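Local coordinates for protein aldehyde dehydrogenase (Listeria monocytogenes, PDB 3K9D) that probably oxidises aldehydes or related oxo compounds, with NAD or NADP as electron acceptor, at residues D7-E13 and M175-Q181; A77-V81 and I126-I131. One frame throughout, in Å; residues are numbered along the deposited sequence.

Contact 1 is a surface contact and contact 2 a buried one, their centres 26 Å apart and their nearest atoms about 11 Å apart. No helix is common to them: contact 1 sets helix 6-28 against the loop that leads into helix 180-188, whereas contact 2 packs helix 67-85 on helix 121-134. Their chemistry follows their place. Near the surface a carboxylate, three hydroxyls, a backbone N-H and a water join helix to loop; in the interior methyl groups, an aromatic ring and helix backbone pack without any hydrogen bond between the segments. Both belong to the part of the chain built round the mixed sheet that includes strands 102-116 and 138-143.

Contact 1 (D7-E13 and M175-Q181); sequences DLRSIQE and MTVPTIQ
With Glu13 CG anti to the backbone N (chi1 -158°) and the chain extended beyond it, the carboxylate of Glu13 reaches from helix 6-28 to Thr176, whose OG1 is turned between its own N and carbonyl carbon (chi1 62°). Two donors of one residue thus grip Glu13 OE2: Thr176 N at 3.0 Å on the syn lone pair, and Thr176 OG1 at 2.9 Å from above the carboxylate plane. A weak bond from Thr176 N to Glu13 OE1 (3.2 Å) completes the fork, which should fix the carboxylate's rotation.

One turn earlier, Ser10 OG and Thr179 OG1 share a hydrogen bond of 2.8 Å. Thr179 is the N-cap of helix 180-188, its OG1 also bonded to Gly182 N, so the serine meets the capping hydroxyl itself. A water bridges Glu13 OE1 (2.6 Å), Val177 O and Ser10 OG.

Looser van der Waals contacts flank this network. Val177 CG2 lies at the edge of the Arg9 guanidinium, 3.9 Å from NH1, while Arg9 NE is bonded to Glu4 O; the bent chain of Gln181 brings its amide beside Asp7 CB.

Helix 6-28 is thereby fastened to the connection between strand 172-174 and helix 180-188; at the start of this connection Met175 bonds through its backbone to Phe141 and packs on Ser142 and Pro143 of strand 138-143.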
loop_
_atom_site.group_PDB
_atom_site.type_symbol
_atom_site.label_atom_id
_atom_site.label_comp_id
_atom_site.label_asym_id
_atom_site.label_seq_id
_atom_site.Cartn_x
_atom_site.Cartn_y
_atom_site.Cartn_z
ATOM N N ASP A 7 -3.082 31.850 1.356
ATOM C CA ASP A 7 -2.670 30.572 1.930
ATOM C C ASP A 7 -3.644 30.079 3.018
ATOM O O ASP A 7 -4.007 28.907 3.044
ATOM C CB ASP A 7 -1.204 30.619 2.419
ATOM C CG ASP A 7 -0.936 31.699 3.490
ATOM O OD1 ASP A 7 -1.559 32.786 3.486
ATOM O OD2 ASP A 7 -0.051 31.455 4.336
ATOM N N LEU A 8 -4.108 31.001 3.854
ATOM C CA LEU A 8 -5.025 30.687 4.951
ATOM C C LEU A 8 -6.457 30.451 4.483
ATOM O O LEU A 8 -7.145 29.592 5.041
ATOM C CB LEU A 8 -4.980 31.776 6.015
ATOM C CG LEU A 8 -3.601 32.085 6.622
ATOM C CD1 LEU A 8 -3.679 33.313 7.480
ATOM C CD2 LEU A 8 -2.992 30.906 7.392
ATOM N N ARG A 9 -6.906 31.214 3.482
ATOM C CA ARG A 9 -8.174 30.914 2.789
ATOM C C ARG A 9 -8.151 29.514 2.163
ATOM O O ARG A 9 -9.131 28.780 2.251
ATOM C CB ARG A 9 -8.490 31.957 1.709
ATOM C CG ARG A 9 -8.960 33.307 2.226
ATOM C CD ARG A 9 -9.494 34.162 1.069
ATOM N NE ARG A 9 -8.443 34.730 0.215
ATOM C CZ ARG A 9 -8.101 34.286 -0.995
ATOM N NH1 ARG A 9 -8.709 33.236 -1.543
ATOM N NH2 ARG A 9 -7.132 34.898 -1.662
ATOM N N SER A 10 -7.021 29.155 1.550
ATOM C CA SER A 10 -6.839 27.847 0.921
ATOM C C SER A 10 -6.818 26.667 1.906
ATOM O O SER A 10 -7.486 25.664 1.652
ATOM C CB SER A 10 -5.600 27.842 0.029
ATOM O OG SER A 10 -5.310 26.547 -0.477
ATOM N N ILE A 11 -6.056 26.789 3.003
ATOM C CA ILE A 11 -6.100 25.826 4.110
ATOM C C ILE A 11 -7.535 25.639 4.638
ATOM O O ILE A 11 -8.027 24.499 4.760
ATOM C CB ILE A 11 -5.177 26.250 5.286
ATOM C CG1 ILE A 11 -3.713 26.196 4.862
ATOM C CG2 ILE A 11 -5.378 25.332 6.496
ATOM C CD1 ILE A 11 -2.779 27.074 5.692
ATOM N N GLN A 12 -8.194 26.758 4.937
ATOM C CA GLN A 12 -9.588 26.738 5.383
ATOM C C GLN A 12 -10.478 25.966 4.412
ATOM O O GLN A 12 -11.268 25.121 4.834
ATOM C CB GLN A 12 -10.134 28.156 5.559
ATOM C CG GLN A 12 -11.533 28.205 6.208
ATOM C CD GLN A 12 -11.505 27.848 7.686
ATOM O OE1 GLN A 12 -11.235 28.703 8.527
ATOM N NE2 GLN A 12 -11.788 26.590 8.008
ATOM N N GLU A 13 -10.301 26.221 3.114
ATOM C CA GLU A 13 -11.131 25.599 2.086
ATOM C C GLU A 13 -10.998 24.091 2.103
ATOM O O GLU A 13 -11.984 23.374 2.072
ATOM C CB GLU A 13 -10.761 26.127 0.709
ATOM C CG GLU A 13 -11.873 25.945 -0.304
ATOM C CD GLU A 13 -11.376 25.936 -1.732
ATOM O OE1 GLU A 13 -10.200 26.300 -1.977
ATOM O OE2 GLU A 13 -12.176 25.560 -2.609
ATOM N N MET A 175 -10.301 21.803 -4.725
ATOM C CA MET A 175 -9.747 23.096 -4.291
ATOM C C MET A 175 -9.894 24.128 -5.415
ATOM O O MET A 175 -9.570 23.847 -6.577
ATOM C CB MET A 175 -8.260 22.962 -3.941
ATOM C CG MET A 175 -7.922 21.926 -2.862
ATOM S SD MET A 175 -6.172 21.536 -2.778
ATOM C CE MET A 175 -5.502 23.190 -2.610
ATOM N N THR A 176 -10.381 25.314 -5.061
ATOM C CA THR A 176 -10.611 26.384 -6.028
ATOM C C THR A 176 -9.463 27.387 -6.024
ATOM O O THR A 176 -9.319 28.183 -6.963
ATOM C CB THR A 176 -11.944 27.107 -5.765
ATOM O OG1 THR A 176 -11.915 27.717 -4.467
ATOM C CG2 THR A 176 -13.101 26.118 -5.839
ATOM N N VAL A 177 -8.668 27.336 -4.954
ATOM C CA VAL A 177 -7.471 28.159 -4.761
ATOM C C VAL A 177 -6.240 27.242 -4.573
ATOM O O VAL A 177 -6.010 26.717 -3.469
ATOM C CB VAL A 177 -7.614 29.092 -3.513
ATOM C CG1 VAL A 177 -6.399 30.005 -3.378
ATOM C CG2 VAL A 177 -8.895 29.916 -3.564
ATOM N N PRO A 178 -5.445 27.042 -5.644
ATOM C CA PRO A 178 -4.277 26.167 -5.544
ATOM C C PRO A 178 -3.143 26.827 -4.773
ATOM O O PRO A 178 -2.646 27.873 -5.185
ATOM C CB PRO A 178 -3.856 25.940 -7.009
ATOM C CG PRO A 178 -4.842 26.642 -7.849
ATOM C CD PRO A 178 -5.579 27.621 -6.991
ATOM N N THR A 179 -2.775 26.241 -3.635
ATOM C CA THR A 179 -1.583 26.658 -2.898
ATOM C C THR A 179 -0.844 25.409 -2.457
ATOM O O THR A 179 -1.452 24.340 -2.308
ATOM C CB THR A 179 -1.878 27.582 -1.658
ATOM O OG1 THR A 179 -2.522 26.848 -0.608
ATOM C CG2 THR A 179 -2.732 28.789 -2.026
ATOM N N ILE A 180 0.465 25.535 -2.260
ATOM C CA ILE A 180 1.245 24.442 -1.681
ATOM C C ILE A 180 0.846 24.202 -0.201
ATOM O O ILE A 180 0.936 23.077 0.288
ATOM C CB ILE A 180 2.784 24.631 -1.839
ATOM C CG1 ILE A 180 3.316 25.778 -0.971
ATOM C CG2 ILE A 180 3.162 24.832 -3.313
ATOM C CD1 ILE A 180 4.645 25.458 -0.284
ATOM N N GLN A 181 0.393 25.257 0.480
ATOM C CA GLN A 181 -0.060 25.167 1.878
ATOM C C GLN A 181 -1.400 24.434 1.953
ATOM O O GLN A 181 -1.671 23.717 2.912
ATOM C CB GLN A 181 -0.214 26.561 2.505
ATOM C CG GLN A 181 1.097 27.332 2.766
ATOM C CD GLN A 181 1.462 28.309 1.649
ATOM O OE1 GLN A 181 0.773 28.409 0.637
ATOM N NE2 GLN A 181 2.556 29.022 1.831
HETATM O O HOH W 1 -7.757 25.629 -1.474
#

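Contact 2 (A77-V81 and I126-I131)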
loop_
_atom_site.group_PDB
_atom_site.type_symbol
_atom_site.label_atom_id
_atom_site.label_comp_id
_atom_site.label_asym_id
_atom_site.label_seq_id
_atom_site.Cartn_x
_atom_site.Cartn_y
_atom_site.Cartn_z
ATOM N N ALA A 77 -10.616 7.759 -20.375
ATOM C CA ALA A 77 -10.949 7.986 -18.963
ATOM C C ALA A 77 -12.414 7.752 -18.590
ATOM O O ALA A 77 -12.710 7.375 -17.453
ATOM C CB ALA A 77 -10.572 9.366 -18.584
ATOM N N SER A 78 -13.319 8.009 -19.530
ATOM C CA SER A 78 -14.746 7.809 -19.300
ATOM C C SER A 78 -15.179 6.411 -19.773
ATOM O O SER A 78 -15.395 5.526 -18.939
ATOM C CB SER A 78 -15.598 8.958 -19.884
ATOM O OG SER A 78 -15.405 9.130 -21.281
ATOM N N LYS A 79 -15.236 6.191 -21.088
ATOM C CA LYS A 79 -15.777 4.937 -21.647
ATOM C C LYS A 79 -14.972 3.678 -21.339
ATOM O O LYS A 79 -15.552 2.652 -20.989
ATOM C CB LYS A 79 -16.014 5.052 -23.162
ATOM C CG LYS A 79 -17.299 5.758 -23.534
ATOM C CD LYS A 79 -18.533 4.863 -23.376
ATOM C CE LYS A 79 -19.718 5.636 -22.806
ATOM N NZ LYS A 79 -19.521 5.933 -21.347
ATOM N N HIS A 80 -13.652 3.754 -21.484
ATOM C CA HIS A 80 -12.789 2.587 -21.309
ATOM C C HIS A 80 -12.666 2.157 -19.833
ATOM O O HIS A 80 -12.716 0.965 -19.546
ATOM C CB HIS A 80 -11.394 2.838 -21.906
ATOM C CG HIS A 80 -11.358 2.883 -23.398
ATOM N ND1 HIS A 80 -10.713 1.925 -24.151
ATOM C CD2 HIS A 80 -11.849 3.787 -24.280
ATOM C CE1 HIS A 80 -10.819 2.231 -25.433
ATOM N NE2 HIS A 80 -11.501 3.357 -25.537
ATOM N N VAL A 81 -12.504 3.129 -18.925
ATOM C CA VAL A 81 -12.461 2.869 -17.468
ATOM C C VAL A 81 -13.804 2.297 -17.008
ATOM O O VAL A 81 -13.843 1.271 -16.329
ATOM C CB VAL A 81 -12.084 4.152 -16.649
ATOM C CG1 VAL A 81 -12.170 3.913 -15.146
ATOM C CG2 VAL A 81 -10.683 4.662 -17.028
ATOM N N ILE A 126 -11.678 12.555 -14.363
ATOM C CA ILE A 126 -12.788 11.659 -14.726
ATOM C C ILE A 126 -12.505 10.265 -14.199
ATOM O O ILE A 126 -13.341 9.678 -13.527
ATOM C CB ILE A 126 -13.050 11.647 -16.264
ATOM C CG1 ILE A 126 -13.713 12.953 -16.691
ATOM C CG2 ILE A 126 -13.942 10.472 -16.665
ATOM C CD1 ILE A 126 -13.592 13.284 -18.207
ATOM N N TYR A 127 -11.312 9.766 -14.507
ATOM C CA TYR A 127 -10.868 8.424 -14.159
ATOM C C TYR A 127 -10.791 8.183 -12.643
ATOM O O TYR A 127 -11.302 7.189 -12.182
ATOM C CB TYR A 127 -9.524 8.129 -14.851
ATOM C CG TYR A 127 -8.564 7.276 -14.057
ATOM C CD1 TYR A 127 -8.725 5.889 -13.978
ATOM C CD2 TYR A 127 -7.477 7.857 -13.391
ATOM C CE1 TYR A 127 -7.828 5.098 -13.224
ATOM C CE2 TYR A 127 -6.584 7.076 -12.641
ATOM C CZ TYR A 127 -6.762 5.708 -12.570
ATOM O OH TYR A 127 -5.871 4.951 -11.831
ATOM N N LYS A 128 -10.174 9.105 -11.902
ATOM C CA LYS A 128 -10.025 8.982 -10.437
ATOM C C LYS A 128 -11.371 9.019 -9.730
ATOM O O LYS A 128 -11.580 8.286 -8.771
ATOM C CB LYS A 128 -9.127 10.084 -9.860
ATOM C CG LYS A 128 -7.663 9.960 -10.226
ATOM C CD LYS A 128 -6.782 10.865 -9.356
ATOM C CE LYS A 128 -5.293 10.520 -9.573
ATOM N NZ LYS A 128 -4.340 11.531 -9.050
ATOM N N THR A 129 -12.268 9.874 -10.223
ATOM C CA THR A 129 -13.606 10.016 -9.680
ATOM C C THR A 129 -14.335 8.686 -9.811
ATOM O O THR A 129 -14.817 8.143 -8.819
ATOM C CB THR A 129 -14.386 11.126 -10.388
ATOM O OG1 THR A 129 -13.760 12.385 -10.144
ATOM C CG2 THR A 129 -15.832 11.197 -9.870
ATOM N N LEU A 130 -14.360 8.155 -11.033
ATOM C CA LEU A 130 -15.023 6.894 -11.346
ATOM C C LEU A 130 -14.563 5.744 -10.476
ATOM O O LEU A 130 -15.391 5.003 -9.953
ATOM C CB LEU A 130 -14.770 6.515 -12.804
ATOM C CG LEU A 130 -15.613 7.191 -13.871
ATOM C CD1 LEU A 130 -14.912 7.042 -15.185
ATOM C CD2 LEU A 130 -16.993 6.599 -13.921
ATOM N N ILE A 131 -13.249 5.595 -10.321
ATOM C CA ILE A 131 -12.709 4.502 -9.499
ATOM C C ILE A 131 -12.895 4.682 -7.968
ATOM O O ILE A 131 -13.182 3.713 -7.266
ATOM C CB ILE A 131 -11.244 4.108 -9.909
ATOM C CG1 ILE A 131 -10.241 5.242 -9.637
ATOM C CG2 ILE A 131 -11.221 3.689 -11.398
ATOM C CD1 ILE A 131 -8.807 4.819 -9.697
#
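Ala77 and Tyr127 mark the closest backbone approach of two helix segments whose axes come within 9.1 Å at 43°, their CA atoms 4.8 Å apart. The small alanine side chain is consistent with this closeness; its CB points at the partner helix and touches both Ile126 CG2, at 4.0 Å, and Tyr127 CB. Ile126 CG2 also touches Ser78 CB.

A second group of apolar contacts forms one turn further along, round Val81. A chi1 of 175° swings CG1 away from the backbone N to face Ile131 CG2 at 3.9 Å and Leu130 CD1 at 4.2 Å. CG1 also borders Tyr127 CD1, which Val81 CG2 approaches more closely, obliquely at 3.8 Å. The valine and tyrosine side chains cross at about a right angle.

Methyl groups also meet backbone. Leu130 CD1 lies 3.2 Å from Ala77 O, and Ile126 CG2 is 3.4 Å from the same oxygen. Ala77 lies in a wider pi-type turn at 77-80, and its buried carbonyl oxygen has no hydrogen-bond partner; the partner helix offers it only carbon here.

Polar ends turn to partners beyond the interface: Ser78 OG bonds Asn74 O within its own helix, and Tyr127 OH bonds Ile434 O. Helix 33-49 adds to the packing, with Tyr48 touching Ser78 and Val40 touching Leu130. Ile126 also reaches helix 148-164, as does Thr129. Helix 121-134 is the beta-alpha-beta crossover between parallel neighbours, strands 102-116 and 138-143; helix 67-85 packs against it, while Lys128 and Thr129 rest on strand 138-143.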